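PDB 1V9C: precorrin-8x Methyl Mutase from Thermus thermophilus, which probably rearranges precorrin-8X to hydrogenobyrinate by moving a methyl group around the macrocycle, a step in the biosynthesis of adenosylcobalamin. Local coordinates for residues A7-E10 against E11-I15; L28-P31 against V32-R35; H38-D42 against F43-A47; L192-A195 against A196-L200. All coordinates share one frame; numbering follows the deposited sequence.

Interaction 1: A7-E10 against E11-I15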
# COMPACT_ATOMS: atom_id res chain seq x y z
N ALA B 7 1.06 -20.48 9.11
CA ALA B 7 2.42 -20.98 9.17
C ALA B 7 3.33 -20.20 8.23
O ALA B 7 4.46 -19.86 8.58
CB ALA B 7 2.44 -22.46 8.82
N ILE B 8 2.83 -19.94 7.02
CA ILE B 8 3.60 -19.21 6.03
C ILE B 8 4.00 -17.84 6.57
O ILE B 8 5.15 -17.43 6.44
CB ILE B 8 2.79 -19.04 4.71
CG1 ILE B 8 2.42 -20.41 4.14
CG2 ILE B 8 3.61 -18.27 3.69
CD1 ILE B 8 3.61 -21.31 3.85
N GLU B 9 3.05 -17.14 7.21
CA GLU B 9 3.34 -15.82 7.77
C GLU B 9 4.39 -15.92 8.88
O GLU B 9 5.29 -15.08 8.97
CB GLU B 9 2.07 -15.18 8.34
CG GLU B 9 2.32 -13.77 8.89
CD GLU B 9 1.12 -13.18 9.62
OE1 GLU B 9 0.70 -13.75 10.65
OE2 GLU B 9 0.60 -12.13 9.15
N GLU B 10 4.26 -16.93 9.73
CA GLU B 10 5.22 -17.12 10.81
C GLU B 10 6.57 -17.42 10.17
O GLU B 10 7.59 -16.87 10.59
CB GLU B 10 4.80 -18.29 11.71
CG GLU B 10 5.81 -18.62 12.80
CD GLU B 10 5.99 -17.50 13.82
OE1 GLU B 10 6.91 -17.60 14.66
OE2 GLU B 10 5.20 -16.52 13.80
N GLU B 11 6.56 -18.27 9.14
CA GLU B 11 7.78 -18.63 8.42
C GLU B 11 8.42 -17.38 7.86
O GLU B 11 9.60 -17.12 8.07
CB GLU B 11 7.46 -19.57 7.27
CG GLU B 11 8.67 -19.96 6.42
CD GLU B 11 8.29 -20.61 5.10
OE1 GLU B 11 9.11 -21.36 4.53
OE2 GLU B 11 7.16 -20.37 4.62
N SER B 12 7.62 -16.60 7.14
CA SER B 12 8.10 -15.36 6.55
C SER B 12 8.71 -14.39 7.55
O SER B 12 9.64 -13.67 7.21
CB SER B 12 6.98 -14.67 5.79
OG SER B 12 6.90 -15.16 4.46
N PHE B 13 8.17 -14.36 8.77
CA PHE B 13 8.69 -13.49 9.82
C PHE B 13 10.06 -14.01 10.25
O PHE B 13 10.97 -13.23 10.54
CB PHE B 13 7.76 -13.47 11.03
CG PHE B 13 6.56 -12.58 10.86
CD1 PHE B 13 5.42 -12.78 11.64
CD2 PHE B 13 6.55 -11.55 9.93
CE1 PHE B 13 4.30 -11.97 11.49
CE2 PHE B 13 5.43 -10.74 9.76
CZ PHE B 13 4.30 -10.95 10.54
N ARG B 14 10.18 -15.33 10.31
CA ARG B 14 11.43 -15.98 10.67
C ARG B 14 12.51 -15.51 9.71
O ARG B 14 13.57 -15.05 10.13
CB ARG B 14 11.32 -17.50 10.53
CG ARG B 14 11.14 -18.24 11.84
CD ARG B 14 11.62 -19.69 11.71
NE ARG B 14 10.73 -20.54 10.92
CZ ARG B 14 9.44 -20.72 11.19
NH1 ARG B 14 8.87 -20.11 12.22
NH2 ARG B 14 8.71 -21.53 10.43
N ILE B 15 12.21 -15.65 8.42
CA ILE B 15 13.12 -15.28 7.35
C ILE B 15 13.62 -13.84 7.47
O ILE B 15 14.80 -13.57 7.22
CB ILE B 15 12.46 -15.49 5.97
CG1 ILE B 15 12.18 -16.98 5.77
CG2 ILE B 15 13.33 -14.89 4.86
CD1 ILE B 15 11.67 -17.35 4.40

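Interaction 2: L28-P31 against V32-R35. With SO4 (sulfate ion), chain E; SO4 (sulfate ion), chain F.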
# COMPACT_ATOMS: atom_id res chain seq x y z
N LEU B 28 10.29 -3.99 22.15
CA LEU B 28 8.96 -3.59 21.70
C LEU B 28 8.98 -2.95 20.33
O LEU B 28 7.99 -3.00 19.61
CB LEU B 28 8.34 -2.60 22.67
CG LEU B 28 7.80 -3.12 23.99
CD1 LEU B 28 7.36 -1.93 24.82
CD2 LEU B 28 6.65 -4.08 23.75
N GLU B 29 10.11 -2.35 19.98
CA GLU B 29 10.23 -1.69 18.70
C GLU B 29 10.49 -2.64 17.55
O GLU B 29 9.98 -2.43 16.45
CB GLU B 29 11.36 -0.66 18.77
CG GLU B 29 11.10 0.52 19.69
CD GLU B 29 12.36 1.34 19.94
OE1 GLU B 29 12.28 2.39 20.60
OE2 GLU B 29 13.45 0.91 19.48
N TRP B 30 11.28 -3.68 17.80
CA TRP B 30 11.62 -4.61 16.75
C TRP B 30 10.44 -5.23 15.99
O TRP B 30 10.41 -5.17 14.78
CB TRP B 30 12.52 -5.74 17.27
CG TRP B 30 12.99 -6.65 16.16
CD1 TRP B 30 12.83 -8.01 16.07
CD2 TRP B 30 13.62 -6.25 14.93
NE1 TRP B 30 13.31 -8.48 14.87
CE2 TRP B 30 13.80 -7.42 14.15
CE3 TRP B 30 14.05 -5.02 14.41
CZ2 TRP B 30 14.39 -7.39 12.87
CZ3 TRP B 30 14.64 -5.00 13.14
CH2 TRP B 30 14.79 -6.17 12.39
N PRO B 31 9.45 -5.80 16.71
CA PRO B 31 8.30 -6.41 16.03
C PRO B 31 7.64 -5.47 15.04
O PRO B 31 7.03 -5.90 14.07
CB PRO B 31 7.37 -6.78 17.19
CG PRO B 31 8.31 -6.98 18.34
CD PRO B 31 9.25 -5.82 18.16
N VAL B 32 7.77 -4.17 15.28
CA VAL B 32 7.18 -3.20 14.38
C VAL B 32 8.01 -3.08 13.11
O VAL B 32 7.48 -3.08 12.00
CB VAL B 32 7.07 -1.82 15.07
CG1 VAL B 32 6.64 -0.75 14.08
CG2 VAL B 32 6.09 -1.92 16.23
N VAL B 33 9.33 -3.00 13.27
CA VAL B 33 10.23 -2.84 12.14
C VAL B 33 10.25 -4.09 11.27
O VAL B 33 10.31 -3.99 10.04
CB VAL B 33 11.68 -2.51 12.59
CG1 VAL B 33 12.56 -2.30 11.38
CG2 VAL B 33 11.70 -1.24 13.46
N ARG B 34 10.19 -5.24 11.92
CA ARG B 34 10.17 -6.53 11.25
C ARG B 34 8.96 -6.59 10.33
O ARG B 34 9.08 -6.93 9.15
CB ARG B 34 10.07 -7.65 12.30
CG ARG B 34 10.06 -9.06 11.73
CD ARG B 34 9.37 -10.04 12.66
NE ARG B 34 10.12 -10.35 13.88
CZ ARG B 34 9.56 -10.49 15.08
NH1 ARG B 34 8.25 -10.34 15.22
NH2 ARG B 34 10.31 -10.80 16.13
N ARG B 35 7.80 -6.24 10.87
CA ARG B 35 6.55 -6.25 10.12
C ARG B 35 6.60 -5.30 8.91
O ARG B 35 6.13 -5.63 7.84
CB ARG B 35 5.39 -5.87 11.04
CG ARG B 35 4.06 -6.11 10.42
CD ARG B 35 3.23 -6.98 11.31
NE ARG B 35 2.09 -7.55 10.60
CZ ARG B 35 1.29 -8.48 11.11
NH1 ARG B 35 1.51 -8.95 12.33
NH2 ARG B 35 0.29 -8.95 10.40
S SO4 E . 0.71 -6.96 7.16
O1 SO4 E . -0.28 -5.97 6.69
O2 SO4 E . 0.03 -8.09 7.80
O3 SO4 E . 1.58 -6.32 8.15
O4 SO4 E . 1.50 -7.44 6.02
S SO4 F . -1.09 -11.20 13.10
O1 SO4 F . -1.53 -9.97 12.42
O2 SO4 F . -2.08 -11.59 14.12
O3 SO4 F . 0.22 -10.96 13.73
O4 SO4 F . -0.96 -12.28 12.11
O HOH W 1 6.39 -8.79 13.68

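Interaction 3: H38-D42 against F43-A47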
# COMPACT_ATOMS: atom_id res chain seq x y z
N HIS B 38 8.80 -7.00 6.39
CA HIS B 38 8.08 -8.13 5.86
C HIS B 38 7.10 -7.64 4.78
O HIS B 38 7.02 -8.21 3.70
CB HIS B 38 7.32 -8.83 6.98
CG HIS B 38 6.50 -9.98 6.51
ND1 HIS B 38 5.13 -9.91 6.36
CD2 HIS B 38 6.85 -11.24 6.14
CE1 HIS B 38 4.68 -11.06 5.91
NE2 HIS B 38 5.70 -11.89 5.76
N ALA B 39 6.40 -6.55 5.08
CA ALA B 39 5.41 -5.98 4.16
C ALA B 39 5.99 -5.41 2.88
O ALA B 39 5.32 -5.32 1.87
CB ALA B 39 4.60 -4.90 4.88
N THR B 40 7.26 -5.03 2.91
CA THR B 40 7.88 -4.45 1.73
C THR B 40 9.03 -5.25 1.13
O THR B 40 9.44 -4.98 0.02
CB THR B 40 8.43 -3.07 2.06
OG1 THR B 40 9.44 -3.21 3.07
CG2 THR B 40 7.31 -2.16 2.59
N ALA B 41 9.55 -6.21 1.88
CA ALA B 41 10.72 -6.97 1.42
C ALA B 41 11.80 -5.90 1.20
O ALA B 41 12.63 -6.03 0.32
CB ALA B 41 10.42 -7.70 0.12
N ASP B 42 11.73 -4.81 1.96
CA ASP B 42 12.72 -3.74 1.81
C ASP B 42 13.45 -3.59 3.12
O ASP B 42 12.93 -2.97 4.05
CB ASP B 42 12.06 -2.41 1.47
CG ASP B 42 13.08 -1.31 1.21
OD1 ASP B 42 14.17 -1.36 1.81
OD2 ASP B 42 12.80 -0.40 0.41
N PHE B 43 14.66 -4.14 3.18
CA PHE B 43 15.46 -4.11 4.39
C PHE B 43 16.01 -2.76 4.83
O PHE B 43 16.50 -2.64 5.95
CB PHE B 43 16.61 -5.14 4.29
CG PHE B 43 16.16 -6.54 4.54
CD1 PHE B 43 15.64 -7.31 3.51
CD2 PHE B 43 16.19 -7.07 5.82
CE1 PHE B 43 15.16 -8.57 3.76
CE2 PHE B 43 15.70 -8.34 6.07
CZ PHE B 43 15.19 -9.09 5.04
N GLU B 44 15.92 -1.74 3.99
CA GLU B 44 16.42 -0.44 4.39
C GLU B 44 15.64 0.16 5.55
O GLU B 44 16.14 1.06 6.22
CB GLU B 44 16.43 0.55 3.22
CG GLU B 44 17.09 1.87 3.59
CD GLU B 44 17.33 2.79 2.40
OE1 GLU B 44 18.01 3.82 2.58
OE2 GLU B 44 16.85 2.49 1.29
N TYR B 45 14.42 -0.35 5.79
CA TYR B 45 13.59 0.14 6.88
C TYR B 45 14.20 -0.14 8.25
O TYR B 45 13.80 0.43 9.26
CB TYR B 45 12.17 -0.47 6.78
CG TYR B 45 11.34 0.20 5.70
CD1 TYR B 45 11.09 -0.44 4.49
CD2 TYR B 45 10.93 1.52 5.84
CE1 TYR B 45 10.47 0.23 3.45
CE2 TYR B 45 10.32 2.20 4.81
CZ TYR B 45 10.09 1.55 3.61
OH TYR B 45 9.52 2.25 2.58
N LYS B 46 15.17 -1.04 8.30
CA LYS B 46 15.85 -1.35 9.56
C LYS B 46 16.62 -0.10 9.99
O LYS B 46 16.72 0.21 11.18
CB LYS B 46 16.85 -2.49 9.37
CG LYS B 46 17.45 -3.01 10.66
CD LYS B 46 18.54 -4.05 10.41
CE LYS B 46 19.84 -3.41 9.95
NZ LYS B 46 20.86 -4.45 9.59
N ALA B 47 17.15 0.61 9.01
CA ALA B 47 17.94 1.81 9.23
C ALA B 47 17.13 3.11 9.16
O ALA B 47 17.51 4.10 9.76
CB ALA B 47 19.08 1.86 8.21

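Interaction 4: L192-A195 against A196-L200. With SO4 (sulfate ion), chain E.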
# COMPACT_ATOMS: atom_id res chain seq x y z
N LEU B 192 3.34 0.77 4.83
CA LEU B 192 4.14 0.82 6.04
C LEU B 192 3.24 1.15 7.24
O LEU B 192 3.37 0.55 8.29
CB LEU B 192 5.29 1.84 5.88
CG LEU B 192 6.49 1.52 4.97
CD1 LEU B 192 7.21 0.28 5.50
CD2 LEU B 192 6.06 1.32 3.51
N VAL B 193 2.32 2.08 7.08
CA VAL B 193 1.42 2.40 8.19
C VAL B 193 0.61 1.16 8.58
O VAL B 193 0.56 0.79 9.76
CB VAL B 193 0.41 3.52 7.84
CG1 VAL B 193 -0.38 3.89 9.08
CG2 VAL B 193 1.14 4.74 7.34
N VAL B 194 -0.02 0.51 7.60
CA VAL B 194 -0.82 -0.69 7.88
C VAL B 194 0.02 -1.73 8.65
O VAL B 194 -0.39 -2.23 9.69
CB VAL B 194 -1.36 -1.31 6.55
CG1 VAL B 194 -2.01 -2.66 6.83
CG2 VAL B 194 -2.36 -0.36 5.88
N ALA B 195 1.22 -2.03 8.14
CA ALA B 195 2.09 -3.03 8.79
C ALA B 195 2.44 -2.66 10.23
O ALA B 195 2.44 -3.51 11.11
CB ALA B 195 3.36 -3.22 7.96
N ALA B 196 2.75 -1.38 10.44
CA ALA B 196 3.08 -0.88 11.77
C ALA B 196 1.85 -1.00 12.70
O ALA B 196 1.97 -1.39 13.86
CB ALA B 196 3.55 0.58 11.69
N LEU B 197 0.67 -0.65 12.19
CA LEU B 197 -0.54 -0.76 13.00
C LEU B 197 -0.81 -2.23 13.30
O LEU B 197 -1.06 -2.59 14.45
CB LEU B 197 -1.75 -0.13 12.27
CG LEU B 197 -1.71 1.40 12.26
CD1 LEU B 197 -2.72 2.01 11.29
CD2 LEU B 197 -2.01 1.87 13.67
N HIS B 198 -0.74 -3.10 12.29
CA HIS B 198 -0.96 -4.51 12.56
C HIS B 198 0.02 -5.01 13.62
O HIS B 198 -0.34 -5.80 14.49
CB HIS B 198 -0.85 -5.33 11.28
CG HIS B 198 -2.08 -5.27 10.43
ND1 HIS B 198 -2.05 -5.43 9.06
CD2 HIS B 198 -3.38 -5.05 10.75
CE1 HIS B 198 -3.28 -5.31 8.58
NE2 HIS B 198 -4.10 -5.08 9.58
N ALA B 199 1.26 -4.53 13.57
CA ALA B 199 2.25 -4.95 14.55
C ALA B 199 1.85 -4.47 15.93
O ALA B 199 2.01 -5.18 16.91
CB ALA B 199 3.62 -4.42 14.18
N LEU B 200 1.32 -3.25 16.01
CA LEU B 200 0.92 -2.70 17.30
C LEU B 200 -0.23 -3.49 17.89
O LEU B 200 -0.22 -3.79 19.08
CB LEU B 200 0.55 -1.22 17.17
CG LEU B 200 1.78 -0.35 16.92
CD1 LEU B 200 1.39 1.11 16.75
CD2 LEU B 200 2.75 -0.54 18.07
S SO4 E . 0.71 -6.96 7.16
O1 SO4 E . -0.28 -5.97 6.69
O2 SO4 E . 0.03 -8.09 7.80
O3 SO4 E . 1.58 -6.32 8.15
O4 SO4 E . 1.50 -7.44 6.02

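Interaction 1: A7-E10 against E11-I15
Glu9 and Phe13 sit one turn apart on helix 6-20 and run side by side in the same direction, and here the side chains pack closely. CG of Glu9 lies over the face of the Phe13 ring, 4.1 Å from its centroid, in a CH-pi contact, with CE1 of Phe13 3.7 Å from that same Glu9 CG. The carboxylate continues along the ring, its plane only 17° from the ring plane. CG of Glu9 stands opposite its backbone N (chi1 -177°) and the chain stays extended, which carries the acid along the aromatic surface. The Phe13 ring meets His38 of helix 30-40 edge-to-face, so the aromatic side of this turn is the inward one.

Round the helix toward solvent, at Glu10, Arg14 and Ile8, the contacts slacken. Glu10 and Arg14 cross at about a right angle: NH1 of Arg14 rests 3.5 Å from CG of Glu10, yet OE1 of Glu10 stays 4.0 Å from Arg14 NH1, too far for a salt bridge. Ile8 CD1 reaches Glu11 OE2 at 3.8 Å, an apolar tip against an acid, and Glu11 also packs on Val164 of the second subunit. Beneath both sides run regular i to i+4 backbone bonds.

Chemically, apolar contact rather than ion pairing does the side-chain work within this turn, and the acid of Glu9 is directed beyond it, toward long, weak ion pairs with Arg35 and Arg84.

Interaction 2: L28-P31 against V32-R35
Trp30 holds its CG trans to the backbone N (chi1 -174°), and Arg34 does the same (chi1 -179°) before bending at chi3 (-71°), which brings its guanidinium back against the indole. The two side chains cross, their planes almost perpendicular, with Arg34 NH2 3.8 Å from Trp30 CD1 while Arg34 CB lies over a face of the ring. CG1 of Val33 adds an apolar contact to Trp30 CZ3, also at 3.8 Å. Asp17 of helix 6-20 ties the pair together, accepting from Trp30 NE1 and forming a salt bridge with Arg34 NE; Asp210 takes Arg34 NH2. A water bridges Pro31 O and Arg34 NH1.

Glu29 O accepts from both Val32 N (3.0 Å) and Val33 N (3.3 Å), the former from above the carbonyl plane. Arg35 points elsewhere: its guanidinium lies edge-on between two sulfates, NE donating to O3 of the chain E ion and NH1 to O3 of the chain F ion, each at 2.8 Å, with NH2 donating to both. This is the first turn of helix 30-40, with proline at an early position, and Arg35 lines what may be an anion-binding pocket, marked by sulfates probably from the crystallisation liquor.

Interaction 3: H38-D42 against F43-A47
A tight link joins helix 30-40 to the short helix 45-48, and in it Asp42 precedes the turn leading into the second helix, a type I beta turn from Asp42 to Tyr45, and makes a capping bond. Its OD1 accepts from Glu44 N at 2.8 Å, an Asx turn, the NH meeting the oxygen nearly along its C-O axis, and CB of Glu44 comes to 3.3 Å from the same Asp42 OD1. The side chain can do this because CG is turned trans to the backbone N (chi1 -176°), which swings the carboxylate forward over the turn. The turn's own backbone bond, Tyr45 N to Asp42 O, is long and weak at 3.5 Å.

Tyr45 folds its ring back across the turn. Asp42 O meets the ring at its edge, 3.2 Å from Tyr45 CD1, and CB of Asp42 packs 3.7 Å from Tyr45 CE1, the carboxylate and ring planes 64° apart. OG1 of Thr40 approaches the same side chain at 3.5 Å from Tyr45 CD1, though its stronger partner is Met36 O, one turn back. Ala41, with positive phi, breaks the first helix and redirects the chain.

Asp42 OD2 forms a salt bridge with Lys187. An alanine in place of Asp42 would probably leave Glu44 N without its capping acceptor and deprive Lys187 of its salt bridge, setting the turn free to shift. One carboxylate thus serves two ends: OD1 satisfies a backbone NH, while OD2 carries the charge to Lys187, which probably also eases the closeness of Asp42 of the second subunit.

Interaction 4: L192-A195 against A196-L200
Two van der Waals contacts join side chains one turn apart. CG1 of Val194 touches the His198 ring obliquely, 3.4 Å from His198 CE1, the two side chains lying side by side and pointing the same way. One position earlier the pattern repeats as an apolar pair: Val193 CG1 meets Leu197 CD1 at 3.7 Å, and both residues pack on Leu157 of strand 155-158.

The backbone bonds follow the i to i+4 rule. His198 N donates to Val194 O at 2.8 Å, nearly straight at 173°. This is the middle of helix 190-205, which lies against the sheet of the doubly wound alpha/beta fold on one side and helix 30-40 on another, where small alanines let the helices come close.

The polar contacts belong to His198. With CG placed opposite the carbonyl carbon (chi1 -79°), its ring presents ND1 to the chain E sulfate, donating to O1 at 3.0 Å in the plane of the ring, while NE2 accepts a hydrogen bond from Asn81 N. A leucine at His198 would probably leave Asn81 N without its acceptor and the sulfate with one donor fewer. O3 of that ion also lies 3.4 Å from Ala195 CA.

In the fold
Along the chain the four come in series: interaction 1 on helix 6-20, interactions 2 and 3 on helix 30-40, with interaction 3 running on into helix 45-48, and interaction 4 on helix 190-205. Helix 30-40 is the hub, touching helix 6-20 on one side and helix 190-205 on another. Centres of interactions 2 and 4 are about 9 Å apart, those of 1 and 4 about 17 Å. Arg35 links 1, 2 and 4, reaching Glu9 and the sulfate shared with His198, which probably came from the crystallisation liquor and may mark an anion-binding pocket. Interaction 4 packs on strand 155-158, while 2 and 3 meet the edge strand 49-51; 1 and 3 both meet the second subunit.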